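PDB 4C65: ochratoxinase from Aspergillus niger, which uses zinc to hydrolyse the amide bond of the mycotoxin ochratoxin A, yielding ochratoxin alpha and L-phenylalanine, and acts as a carboxypeptidase that favours C-terminal aromatic residues. Local coordinates for residues 344-352 and 400-408; 109-120 and 134-142. One frame throughout, in Å; residues are numbered along the deposited sequence.

Contact 1 (344-352 and 400-408); sequences ALELQFAVE and EDIKVFQEP
Q406 and Q348 join their side-chain amides in the one direct hydrogen bond between residues 344-352 of helix 344-354 and the loop 400-408. Q406 NE2 donates to Q348 OE1 over 2.7 Å, nearly straight at 168°, and the bond lies in the plane of both groups, which are themselves only 16° apart. Q348 reaches the loop because its CG stands anti to the backbone N (chi1 174°) and the chain runs on extended; at the other end of this amide, Q348 NE2 makes a weak bond to E352 OE1. A water also accepts from Q406 NE2 while donating to A344 O and I402 O, with 2.7 Å between the water and A344 O; the amide nitrogen thus donates to both Q348 and a water held by the two backbones.

Next to this polar link the packing is apolar. I402 turns its CG2 branch onto the helix backbone, 3.7 Å from Q348 CA, while its CG1 meets L347 CB at 3.8 Å; V351 CG2 lies against both branches. L347 CD1 comes obliquely to the F405 ring, 3.7 Å from F405 CD2, an off-centre CH-pi contact. A344 CB packs on F405 CB and on Q406 CG. Toward solvent, K403 stretches across the end of Q348, and its NZ stays 4.2 Å from E352 OE2, too far for a salt bridge. Just before K403, D401 OD1 accepts from K403 N, closing an Asx turn.

The loop, which links strands 391-394 and 411-416, thus lies along helix 344-354. Helix 358-365 packs beside both through P358, A361 and A365, and F405 also touches M62 and L65 of strand 60-67.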
loop_
_atom_site.group_PDB
_atom_site.type_symbol
_atom_site.label_atom_id
_atom_site.label_comp_id
_atom_site.label_asym_id
_atom_site.label_seq_id
_atom_site.Cartn_x
_atom_site.Cartn_y
_atom_site.Cartn_z
ATOM N N ALA A 344 44.178 14.332 -6.747
ATOM C CA ALA A 344 45.641 14.395 -6.869
ATOM C C ALA A 344 46.341 14.374 -5.515
ATOM O O ALA A 344 47.444 13.849 -5.396
ATOM C CB ALA A 344 46.050 15.636 -7.656
ATOM N N LEU A 345 45.690 14.918 -4.494
ATOM C CA LEU A 345 46.206 14.869 -3.133
ATOM C C LEU A 345 46.530 13.453 -2.653
ATOM O O LEU A 345 47.414 13.260 -1.807
ATOM C CB LEU A 345 45.194 15.457 -2.158
ATOM C CG LEU A 345 45.125 16.958 -1.899
ATOM C CD1 LEU A 345 44.264 17.235 -0.674
ATOM C CD2 LEU A 345 46.500 17.548 -1.654
ATOM N N GLU A 346 45.771 12.478 -3.123
ATOM C CA GLU A 346 45.959 11.117 -2.664
ATOM C C GLU A 346 47.335 10.594 -3.088
ATOM O O GLU A 346 47.939 9.766 -2.377
ATOM C CB GLU A 346 44.847 10.213 -3.189
ATOM C CG GLU A 346 44.769 8.857 -2.513
ATOM C CD GLU A 346 44.439 8.946 -1.030
ATOM O OE1 GLU A 346 43.890 9.966 -0.580
ATOM O OE2 GLU A 346 44.727 7.958 -0.320
ATOM N N LEU A 347 47.820 11.062 -4.241
ATOM C CA LEU A 347 49.164 10.692 -4.689
ATOM C C LEU A 347 50.205 11.280 -3.739
ATOM O O LEU A 347 51.158 10.601 -3.367
ATOM C CB LEU A 347 49.419 11.154 -6.127
ATOM C CG LEU A 347 48.714 10.330 -7.205
ATOM C CD1 LEU A 347 48.317 11.221 -8.355
ATOM C CD2 LEU A 347 49.575 9.192 -7.711
ATOM N N GLN A 348 50.011 12.535 -3.367
ATOM C CA GLN A 348 50.861 13.187 -2.392
ATOM C C GLN A 348 50.924 12.393 -1.083
ATOM O O GLN A 348 51.995 12.144 -0.557
ATOM C CB GLN A 348 50.348 14.588 -2.120
ATOM C CG GLN A 348 51.092 15.276 -1.009
ATOM C CD GLN A 348 50.691 16.724 -0.833
ATOM O OE1 GLN A 348 50.300 17.417 -1.771
ATOM N NE2 GLN A 348 50.883 17.219 0.375
ATOM N N PHE A 349 49.769 11.935 -0.608
ATOM C CA PHE A 349 49.728 11.204 0.635
ATOM C C PHE A 349 50.322 9.825 0.511
ATOM O O PHE A 349 50.920 9.342 1.459
ATOM C CB PHE A 349 48.301 11.137 1.201
ATOM C CG PHE A 349 47.697 12.490 1.499
ATOM C CD1 PHE A 349 48.431 13.464 2.148
ATOM C CD2 PHE A 349 46.375 12.766 1.151
ATOM C CE1 PHE A 349 47.871 14.693 2.429
ATOM C CE2 PHE A 349 45.813 13.998 1.419
ATOM C CZ PHE A 349 46.561 14.960 2.063
ATOM N N ALA A 350 50.181 9.194 -0.650
ATOM C CA ALA A 350 50.842 7.916 -0.896
ATOM C C ALA A 350 52.359 8.018 -0.683
ATOM O O ALA A 350 52.984 7.125 -0.094
ATOM C CB ALA A 350 50.546 7.440 -2.293
ATOM N N VAL A 351 52.942 9.132 -1.128
ATOM C CA VAL A 351 54.362 9.372 -0.958
ATOM C C VAL A 351 54.672 9.843 0.460
ATOM O O VAL A 351 55.444 9.211 1.173
ATOM C CB VAL A 351 54.891 10.410 -1.990
ATOM C CG1 VAL A 351 56.346 10.774 -1.723
ATOM C CG2 VAL A 351 54.716 9.878 -3.409
ATOM N N GLU A 352 54.045 10.936 0.869
ATOM C CA GLU A 352 54.432 11.637 2.102
ATOM C C GLU A 352 53.907 11.034 3.404
ATOM O O GLU A 352 54.459 11.291 4.452
ATOM C CB GLU A 352 54.016 13.106 2.017
ATOM C CG GLU A 352 54.731 13.847 0.894
ATOM C CD GLU A 352 54.348 15.310 0.779
ATOM O OE1 GLU A 352 53.620 15.826 1.648
ATOM O OE2 GLU A 352 54.799 15.962 -0.195
ATOM N N GLU A 400 59.870 13.887 -9.921
ATOM C CA GLU A 400 60.650 14.912 -9.186
ATOM C C GLU A 400 59.774 15.596 -8.177
ATOM O O GLU A 400 60.286 16.128 -7.215
ATOM C CB GLU A 400 61.132 16.105 -10.063
ATOM C CG GLU A 400 62.594 16.494 -10.005
ATOM C CD GLU A 400 63.288 15.925 -11.194
ATOM O OE1 GLU A 400 62.956 16.392 -12.310
ATOM O OE2 GLU A 400 64.108 15.008 -11.038
ATOM N N ASP A 401 58.467 15.653 -8.430
ATOM C CA ASP A 401 57.517 16.302 -7.519
ATOM C C ASP A 401 56.118 15.763 -7.761
ATOM O O ASP A 401 55.453 16.116 -8.745
ATOM C CB ASP A 401 57.553 17.825 -7.705
ATOM C CG ASP A 401 56.655 18.575 -6.719
ATOM O OD1 ASP A 401 56.178 17.993 -5.715
ATOM O OD2 ASP A 401 56.431 19.782 -6.956
ATOM N N ILE A 402 55.649 14.937 -6.831
ATOM C CA ILE A 402 54.339 14.311 -6.956
ATOM C C ILE A 402 53.168 15.314 -6.910
ATOM O O ILE A 402 52.080 15.017 -7.383
ATOM C CB ILE A 402 54.160 13.198 -5.903
ATOM C CG1 ILE A 402 53.101 12.187 -6.346
ATOM C CG2 ILE A 402 53.855 13.765 -4.523
ATOM C CD1 ILE A 402 53.598 11.212 -7.401
ATOM N N LYS A 403 53.410 16.505 -6.377
ATOM C CA LYS A 403 52.397 17.554 -6.325
ATOM C C LYS A 403 52.092 18.190 -7.685
ATOM O O LYS A 403 51.204 19.029 -7.793
ATOM C CB LYS A 403 52.834 18.667 -5.373
ATOM C CG LYS A 403 53.000 18.229 -3.941
ATOM C CD LYS A 403 53.330 19.421 -3.061
ATOM C CE LYS A 403 53.765 18.947 -1.704
ATOM N NZ LYS A 403 54.318 20.065 -0.916
ATOM N N VAL A 404 52.865 17.839 -8.705
ATOM C CA VAL A 404 52.639 18.379 -10.042
ATOM C C VAL A 404 51.203 18.113 -10.512
ATOM O O VAL A 404 50.572 18.979 -11.129
ATOM C CB VAL A 404 53.675 17.808 -11.038
ATOM C CG1 VAL A 404 53.241 18.055 -12.469
ATOM C CG2 VAL A 404 55.039 18.464 -10.803
ATOM N N PHE A 405 50.676 16.941 -10.159
ATOM C CA PHE A 405 49.310 16.565 -10.507
ATOM C C PHE A 405 48.237 17.501 -9.931
ATOM O O PHE A 405 47.107 17.507 -10.390
ATOM C CB PHE A 405 49.023 15.154 -10.033
ATOM C CG PHE A 405 49.830 14.108 -10.719
ATOM C CD1 PHE A 405 49.598 13.794 -12.041
ATOM C CD2 PHE A 405 50.800 13.408 -10.032
ATOM C CE1 PHE A 405 50.334 12.811 -12.680
ATOM C CE2 PHE A 405 51.546 12.426 -10.660
ATOM C CZ PHE A 405 51.317 12.131 -11.987
ATOM N N GLN A 406 48.587 18.295 -8.931
ATOM C CA GLN A 406 47.633 19.225 -8.336
ATOM C C GLN A 406 47.451 20.520 -9.133
ATOM O O GLN A 406 46.610 21.337 -8.763
ATOM C CB GLN A 406 48.020 19.535 -6.885
ATOM C CG GLN A 406 47.802 18.336 -5.969
ATOM C CD GLN A 406 48.459 18.521 -4.633
ATOM O OE1 GLN A 406 48.335 19.574 -4.017
ATOM N NE2 GLN A 406 49.186 17.515 -4.184
ATOM N N GLU A 407 48.228 20.716 -10.192
ATOM C CA GLU A 407 47.968 21.812 -11.102
ATOM C C GLU A 407 47.395 21.232 -12.411
ATOM O O GLU A 407 48.142 20.645 -13.193
ATOM C CB GLU A 407 49.235 22.628 -11.334
ATOM C CG GLU A 407 49.073 23.744 -12.364
ATOM C CD GLU A 407 47.843 24.637 -12.145
ATOM O OE1 GLU A 407 47.945 25.586 -11.341
ATOM O OE2 GLU A 407 46.784 24.405 -12.785
ATOM N N PRO A 408 46.058 21.388 -12.653
ATOM C CA PRO A 408 45.451 20.852 -13.900
ATOM C C PRO A 408 46.071 21.376 -15.213
ATOM O O PRO A 408 46.071 20.644 -16.202
ATOM C CB PRO A 408 43.979 21.297 -13.827
ATOM C CG PRO A 408 43.726 21.756 -12.435
ATOM C CD PRO A 408 45.056 22.049 -11.787
HETATM O O HOH W 1 49.476 15.466 -6.288
#

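Contact 2 (109-120 and 134-142); sequences YTSYRDLAGYGC and PNVYSSGAA
Strands 109-114 and 135-138 are the two parallel strands of a beta-alpha-beta unit whose connecting helix is 119-127, and their axes diverge by only 18°. The pairing runs from N135 N donating to T110 O through to S139 N donating to D114 O; between them Y112 uses both its backbone groups, Y112 N reaching N135 O at 2.8 Å and Y137 N donating almost straight to Y112 O.

On the side of the sheet carrying Y112 and V136, P134 CG sits over one face of the Y112 ring, 4.0 Å from its centroid, a CH-pi contact, while Y112 OH reaches out to G340 N. On the other side, which carries S111 and Y137, W66 lies nearly parallel to the Y137 ring.

At the C-terminal ends the side chains take over. D114 CG is anti to its own N (chi1 171°), which carries OD2 across to S138; S138 OG donates to D114 OD2 at 2.6 Å, meeting the anti side of the carboxylate 33° out of plane. The same S138 OG accepts from G140 N at 3.1 Å, an ST turn, while D114 OD1 accepts from A116 N in an Asx turn and also from F72 N. G140 O is gripped by G117 N and S139 OG from opposite faces of its plane. G119, which begins the helix, packs its CA 3.6 Å from S138 OG and gives a weak bond from its N to D114 OD2.

These turns border the zinc site: L115 O accepts from K204 NZ, and L115 packs near H69. A beta-alpha-beta unit whose strand C-termini face the metal site is the repeating element of a TIM barrel, the fold of this enzyme's larger domain.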
loop_
_atom_site.group_PDB
_atom_site.type_symbol
_atom_site.label_atom_id
_atom_site.label_comp_id
_atom_site.label_asym_id
_atom_site.label_seq_id
_atom_site.Cartn_x
_atom_site.Cartn_y
_atom_site.Cartn_z
ATOM N N TYR A 109 42.256 12.349 -15.106
ATOM C CA TYR A 109 41.618 11.164 -14.568
ATOM C C TYR A 109 40.692 10.543 -15.616
ATOM O O TYR A 109 39.637 11.113 -15.901
ATOM C CB TYR A 109 40.881 11.512 -13.250
ATOM C CG TYR A 109 41.864 11.609 -12.085
ATOM C CD1 TYR A 109 42.664 12.750 -11.913
ATOM C CD2 TYR A 109 42.026 10.537 -11.201
ATOM C CE1 TYR A 109 43.583 12.817 -10.892
ATOM C CE2 TYR A 109 42.934 10.607 -10.164
ATOM C CZ TYR A 109 43.731 11.743 -10.032
ATOM O OH TYR A 109 44.636 11.812 -8.985
ATOM N N THR A 110 41.114 9.413 -16.184
ATOM C CA THR A 110 40.377 8.769 -17.245
ATOM C C THR A 110 39.530 7.572 -16.780
ATOM O O THR A 110 38.763 7.008 -17.555
ATOM C CB THR A 110 41.310 8.363 -18.387
ATOM O OG1 THR A 110 42.316 7.476 -17.913
ATOM C CG2 THR A 110 41.984 9.586 -18.976
ATOM N N SER A 111 39.687 7.182 -15.520
ATOM C CA SER A 111 38.837 6.168 -14.914
ATOM C C SER A 111 38.535 6.510 -13.462
ATOM O O SER A 111 39.407 6.963 -12.730
ATOM C CB SER A 111 39.474 4.760 -15.003
ATOM O OG SER A 111 39.466 4.250 -16.342
ATOM N N TYR A 112 37.292 6.258 -13.079
ATOM C CA TYR A 112 36.803 6.421 -11.739
ATOM C C TYR A 112 36.043 5.147 -11.318
ATOM O O TYR A 112 35.274 4.607 -12.080
ATOM C CB TYR A 112 35.790 7.556 -11.709
ATOM C CG TYR A 112 36.276 8.967 -11.417
ATOM C CD1 TYR A 112 37.573 9.243 -11.004
ATOM C CD2 TYR A 112 35.368 10.030 -11.480
ATOM C CE1 TYR A 112 37.949 10.548 -10.705
ATOM C CE2 TYR A 112 35.736 11.312 -11.168
ATOM C CZ TYR A 112 37.028 11.576 -10.803
ATOM O OH TYR A 112 37.355 12.864 -10.487
ATOM N N ARG A 113 36.285 4.683 -10.090
ATOM C CA ARG A 113 35.419 3.701 -9.457
ATOM C C ARG A 113 34.502 4.401 -8.466
ATOM O O ARG A 113 34.949 4.872 -7.410
ATOM C CB ARG A 113 36.226 2.587 -8.779
ATOM C CG ARG A 113 35.366 1.383 -8.389
ATOM C CD ARG A 113 36.174 0.284 -7.729
ATOM N NE ARG A 113 36.789 0.731 -6.480
ATOM C CZ ARG A 113 37.255 -0.064 -5.522
ATOM N NH1 ARG A 113 37.175 -1.389 -5.621
ATOM N NH2 ARG A 113 37.798 0.465 -4.434
ATOM N N ASP A 114 33.230 4.500 -8.854
ATOM C CA ASP A 114 32.161 5.056 -8.044
ATOM C C ASP A 114 31.691 3.977 -7.069
ATOM O O ASP A 114 31.323 2.883 -7.493
ATOM C CB ASP A 114 31.005 5.466 -8.960
ATOM C CG ASP A 114 29.768 5.844 -8.216
ATOM O OD1 ASP A 114 29.864 6.444 -7.128
ATOM O OD2 ASP A 114 28.681 5.607 -8.754
ATOM N N LEU A 115 31.663 4.298 -5.780
ATOM C CA LEU A 115 31.296 3.319 -4.754
ATOM C C LEU A 115 30.014 3.651 -3.990
ATOM O O LEU A 115 29.596 2.911 -3.091
ATOM C CB LEU A 115 32.460 3.153 -3.791
ATOM C CG LEU A 115 33.697 2.500 -4.395
ATOM C CD1 LEU A 115 34.780 2.403 -3.329
ATOM C CD2 LEU A 115 33.368 1.112 -4.948
ATOM N N ALA A 116 29.342 4.731 -4.362
ATOM C CA ALA A 116 27.978 4.960 -3.908
ATOM C C ALA A 116 27.404 6.110 -4.705
ATOM O O ALA A 116 27.913 7.228 -4.636
ATOM C CB ALA A 116 27.955 5.298 -2.429
ATOM N N GLY A 117 26.356 5.882 -5.462
ATOM C CA GLY A 117 25.718 6.995 -6.145
ATOM C C GLY A 117 25.193 6.674 -7.526
ATOM O O GLY A 117 24.801 5.538 -7.812
ATOM N N TYR A 118 25.227 7.669 -8.397
ATOM C CA TYR A 118 24.539 7.602 -9.672
ATOM C C TYR A 118 25.496 7.398 -10.838
ATOM O O TYR A 118 25.224 7.843 -11.952
ATOM C CB TYR A 118 23.754 8.907 -9.854
ATOM C CG TYR A 118 22.704 9.160 -8.815
ATOM C CD1 TYR A 118 21.635 8.288 -8.670
ATOM C CD2 TYR A 118 22.791 10.238 -7.949
ATOM C CE1 TYR A 118 20.675 8.489 -7.695
ATOM C CE2 TYR A 118 21.819 10.477 -7.002
ATOM C CZ TYR A 118 20.755 9.608 -6.879
ATOM O OH TYR A 118 19.779 9.820 -5.923
ATOM N N GLY A 119 26.626 6.762 -10.583
ATOM C CA GLY A 119 27.626 6.531 -11.615
ATOM C C GLY A 119 27.089 5.798 -12.812
ATOM O O GLY A 119 27.458 6.079 -13.941
ATOM N N CYS A 120 26.264 4.791 -12.566
ATOM C CA CYS A 120 25.699 3.996 -13.656
ATOM C C CYS A 120 24.824 4.856 -14.521
ATOM O O CYS A 120 24.854 4.767 -15.758
ATOM C CB CYS A 120 24.835 2.882 -13.109
ATOM S SG CYS A 120 25.710 1.614 -12.199
ATOM N N PRO A 134 35.438 10.480 -17.141
ATOM C CA PRO A 134 36.202 9.248 -17.128
ATOM C C PRO A 134 35.335 8.030 -17.426
ATOM O O PRO A 134 34.103 8.126 -17.432
ATOM C CB PRO A 134 36.720 9.158 -15.701
ATOM C CG PRO A 134 36.338 10.442 -15.040
ATOM C CD PRO A 134 35.272 11.079 -15.824
ATOM N N ASN A 135 35.991 6.911 -17.732
ATOM C CA ASN A 135 35.345 5.642 -17.661
ATOM C C ASN A 135 34.831 5.510 -16.253
ATOM O O ASN A 135 35.601 5.704 -15.296
ATOM C CB ASN A 135 36.336 4.528 -17.950
ATOM C CG ASN A 135 36.758 4.508 -19.400
ATOM O OD1 ASN A 135 35.967 4.184 -20.269
ATOM N ND2 ASN A 135 38.016 4.832 -19.663
ATOM N N VAL A 136 33.545 5.217 -16.103
ATOM C CA VAL A 136 32.970 5.051 -14.783
ATOM C C VAL A 136 32.658 3.578 -14.513
ATOM O O VAL A 136 31.945 2.938 -15.262
ATOM C CB VAL A 136 31.685 5.897 -14.621
ATOM C CG1 VAL A 136 31.057 5.667 -13.243
ATOM C CG2 VAL A 136 32.004 7.375 -14.812
ATOM N N TYR A 137 33.247 3.033 -13.455
ATOM C CA TYR A 137 32.884 1.727 -12.964
ATOM C C TYR A 137 32.164 1.966 -11.652
ATOM O O TYR A 137 32.779 2.371 -10.659
ATOM C CB TYR A 137 34.122 0.847 -12.752
ATOM C CG TYR A 137 34.951 0.711 -13.971
ATOM C CD1 TYR A 137 35.863 1.677 -14.315
ATOM C CD2 TYR A 137 34.830 -0.395 -14.783
ATOM C CE1 TYR A 137 36.641 1.557 -15.461
ATOM C CE2 TYR A 137 35.582 -0.530 -15.932
ATOM C CZ TYR A 137 36.495 0.454 -16.275
ATOM O OH TYR A 137 37.253 0.312 -17.408
ATOM N N SER A 138 30.859 1.723 -11.644
ATOM C CA SER A 138 30.040 2.093 -10.522
ATOM C C SER A 138 29.507 0.869 -9.793
ATOM O O SER A 138 29.227 -0.156 -10.394
ATOM C CB SER A 138 28.868 2.965 -11.001
ATOM O OG SER A 138 28.029 3.353 -9.923
ATOM N N SER A 139 29.367 1.018 -8.478
ATOM C CA SER A 139 28.755 0.015 -7.631
ATOM C C SER A 139 27.220 0.129 -7.628
ATOM O O SER A 139 26.526 -0.754 -7.098
ATOM C CB SER A 139 29.262 0.207 -6.212
ATOM O OG SER A 139 28.921 1.515 -5.787
ATOM N N GLY A 140 26.689 1.204 -8.218
ATOM C CA GLY A 140 25.303 1.574 -7.988
ATOM C C GLY A 140 25.230 1.994 -6.530
ATOM O O GLY A 140 26.080 2.771 -6.066
ATOM N N ALA A 141 24.252 1.472 -5.800
ATOM C CA ALA A 141 24.115 1.783 -4.380
ATOM C C ALA A 141 25.121 1.013 -3.535
ATOM O O ALA A 141 25.442 -0.133 -3.842
ATOM C CB ALA A 141 22.733 1.443 -3.918
ATOM N N ALA A 142 25.675 1.668 -2.517
ATOM C CA ALA A 142 26.422 0.963 -1.476
ATOM C C ALA A 142 25.397 0.134 -0.724
ATOM O O ALA A 142 24.293 0.630 -0.447
ATOM C CB ALA A 142 27.100 1.946 -0.532
HETATM O O HOH W 2 39.161 1.806 -17.651
HETATM O O HOH W 3 24.809 4.016 -10.201
#

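In the fold
The centres of contacts 1 and 2 lie 22 Å apart, and the two come in series along the chain, contact 2 closing well before contact 1 opens. Contact 2 is central, about 7 Å from the centre of the chain, whereas contact 1 lies about 16 Å out and is partly buried. Strand 60-67 borders both: it pairs parallel with strand 109-114 and antiparallel with strand 391-394, which leads into the loop of contact 1. They touch directly at Y109, whose OH lies 3.8 Å from L347 CD1. Contact 2 thus belongs to the core beside the zinc ligands H69 and K204, while contact 1 packs a helix that follows the active-site D336, with the side chains of L345 and D336 about 11 Å apart.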